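Local coordinates for protein thiol transferase (Phanerochaete chrysosporium, PDB 4F0B) that probably catalyses glutathione-dependent thiol transfer as a Ure2p-class glutathione transferase, and binds oxidized glutathione disulfide, at residues A23-E28 / A86-L91. Sequence-based numbering, arbitrary orientation.
Sequences AILLEE and AILLYL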
loop_
_atom_site.group_PDB
_atom_site.type_symbol
_atom_site.label_atom_id
_atom_site.label_comp_id
_atom_site.label_asym_id
_atom_site.label_seq_id
_atom_site.Cartn_x
_atom_site.Cartn_y
_atom_site.Cartn_z
ATOM N N ALA A 23 -13.379 11.125 -2.489
ATOM C CA ALA A 23 -14.602 11.872 -2.804
ATOM C C ALA A 23 -15.740 10.907 -3.139
ATOM O O ALA A 23 -16.884 11.130 -2.759
ATOM C CB ALA A 23 -14.368 12.880 -3.943
ATOM N N ILE A 24 -15.414 9.835 -3.847
ATOM C CA ILE A 24 -16.398 8.789 -4.100
ATOM C C ILE A 24 -16.937 8.222 -2.779
ATOM O O ILE A 24 -18.154 8.179 -2.592
ATOM C CB ILE A 24 -15.814 7.683 -4.967
ATOM C CG1 ILE A 24 -15.580 8.198 -6.394
ATOM C CG2 ILE A 24 -16.759 6.450 -4.946
ATOM C CD1 ILE A 24 -14.740 7.225 -7.273
ATOM N N LEU A 25 -16.056 7.846 -1.854
ATOM C CA LEU A 25 -16.556 7.356 -0.587
ATOM C C LEU A 25 -17.383 8.405 0.168
ATOM O O LEU A 25 -18.436 8.076 0.702
ATOM C CB LEU A 25 -15.410 6.842 0.273
ATOM C CG LEU A 25 -15.873 6.308 1.638
ATOM C CD1 LEU A 25 -16.849 5.151 1.536
ATOM C CD2 LEU A 25 -14.637 5.914 2.429
ATOM N N LEU A 26 -16.921 9.664 0.210
ATOM C CA LEU A 26 -17.700 10.709 0.888
ATOM C C LEU A 26 -19.102 10.806 0.300
ATOM O O LEU A 26 -20.081 10.926 1.035
ATOM C CB LEU A 26 -16.973 12.053 0.792
ATOM C CG LEU A 26 -15.739 12.128 1.706
ATOM C CD1 LEU A 26 -14.799 13.234 1.258
ATOM C CD2 LEU A 26 -16.187 12.360 3.149
ATOM N N GLU A 27 -19.231 10.745 -1.023
ATOM C CA GLU A 27 -20.565 10.813 -1.619
ATOM C C GLU A 27 -21.390 9.543 -1.364
ATOM O O GLU A 27 -22.604 9.635 -1.175
ATOM C CB GLU A 27 -20.470 11.110 -3.124
ATOM C CG GLU A 27 -19.988 12.526 -3.467
ATOM C CD GLU A 27 -20.946 13.604 -2.974
ATOM O OE1 GLU A 27 -22.191 13.395 -2.936
ATOM O OE2 GLU A 27 -20.482 14.716 -2.631
ATOM N N GLU A 28 -20.753 8.378 -1.328
ATOM C CA GLU A 28 -21.484 7.155 -0.970
ATOM C C GLU A 28 -22.011 7.243 0.456
ATOM O O GLU A 28 -23.165 6.884 0.734
ATOM C CB GLU A 28 -20.610 5.909 -1.124
ATOM C CG GLU A 28 -20.102 5.613 -2.553
ATOM C CD GLU A 28 -21.146 4.969 -3.466
ATOM O OE1 GLU A 28 -22.313 4.801 -3.058
ATOM O OE2 GLU A 28 -20.766 4.657 -4.604
ATOM N N ALA A 86 -5.580 4.676 3.323
ATOM C CA ALA A 86 -5.693 5.007 4.752
ATOM C C ALA A 86 -6.860 5.984 4.971
ATOM O O ALA A 86 -7.574 5.921 5.996
ATOM C CB ALA A 86 -4.371 5.616 5.286
ATOM N N ILE A 87 -7.060 6.901 4.024
ATOM C CA ILE A 87 -8.191 7.845 4.076
ATOM C C ILE A 87 -9.527 7.082 3.986
ATOM O O ILE A 87 -10.453 7.340 4.774
ATOM C CB ILE A 87 -8.097 8.859 2.946
ATOM C CG1 ILE A 87 -6.843 9.745 3.136
ATOM C CG2 ILE A 87 -9.372 9.723 2.906
ATOM C CD1 ILE A 87 -6.437 10.531 1.887
ATOM N N LEU A 88 -9.582 6.110 3.056
ATOM C CA LEU A 88 -10.808 5.310 2.934
ATOM C C LEU A 88 -11.104 4.578 4.240
ATOM O O LEU A 88 -12.242 4.552 4.715
ATOM C CB LEU A 88 -10.665 4.314 1.770
ATOM C CG LEU A 88 -10.531 4.958 0.391
ATOM C CD1 LEU A 88 -10.299 3.879 -0.676
ATOM C CD2 LEU A 88 -11.784 5.719 -0.034
ATOM N N LEU A 89 -10.081 3.952 4.811
ATOM C CA LEU A 89 -10.258 3.228 6.081
ATOM C C LEU A 89 -10.686 4.162 7.226
ATOM O O LEU A 89 -11.562 3.816 8.008
ATOM C CB LEU A 89 -8.966 2.487 6.445
ATOM C CG LEU A 89 -8.736 1.266 5.534
ATOM C CD1 LEU A 89 -7.273 0.898 5.597
ATOM C CD2 LEU A 89 -9.560 0.111 6.029
ATOM N N TYR A 90 -10.064 5.333 7.325
ATOM C CA TYR A 90 -10.428 6.293 8.364
ATOM C C TYR A 90 -11.880 6.749 8.242
ATOM O O TYR A 90 -12.623 6.792 9.218
ATOM C CB TYR A 90 -9.544 7.535 8.250
ATOM C CG TYR A 90 -9.850 8.563 9.315
ATOM C CD1 TYR A 90 -9.235 8.493 10.573
ATOM C CD2 TYR A 90 -10.780 9.588 9.093
ATOM C CE1 TYR A 90 -9.542 9.431 11.572
ATOM C CE2 TYR A 90 -11.088 10.519 10.082
ATOM C CZ TYR A 90 -10.472 10.434 11.324
ATOM O OH TYR A 90 -10.774 11.375 12.309
ATOM N N LEU A 91 -12.266 7.124 7.024
ATOM C CA LEU A 91 -13.620 7.620 6.822
ATOM C C LEU A 91 -14.627 6.517 7.087
ATOM O O LEU A 91 -15.693 6.772 7.686
ATOM C CB LEU A 91 -13.783 8.173 5.403
ATOM C CG LEU A 91 -13.047 9.487 5.107
ATOM C CD1 LEU A 91 -13.143 9.815 3.626
ATOM C CD2 LEU A 91 -13.641 10.634 5.935
#
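In the thioredoxin-like N-terminal domain of this glutathione transferase, the first helix of the fold, 20-33, and the helix that closes the domain, 84-95, pack side by side through Leu25, Leu26, Leu88 and Leu91. Their segments run nearly parallel, at 16° between N-to-C directions with axes 10.2 Å apart. No hydrogen bond joins them; the contact is van der Waals packing of leucines, one methyl of which also rests on a backbone carbonyl. Leu25 is the central piece. With its CG anti to the backbone N (chi1 180°), the side chain reaches across to the other helix and sets methyl CD2 between Leu88 and Leu91: CD2 lies 3.6 Å from the backbone O of Leu88 and 3.8 Å from CB of Leu91. From the facing helix Leu88 comes in obliquely, and its CD2 methyl touches Leu25 at two points, 3.8 Å from CB and equally near CD2. Beside this pair, Leu26 and Leu91 meet at about a right angle, with Leu91 CD1 4.0 Å from Leu26 CG. All four leucines are buried. Tyr90 OH hydrogen-bonds His76 of strand 73-76 and, separately, Lys110 of the second subunit. The His76 bond on the sheet side, with Ile24 and Leu88 on helix 178-187 and Leu89 on helix 109-139, sets the helix pair between the sheet and the C-terminal helices.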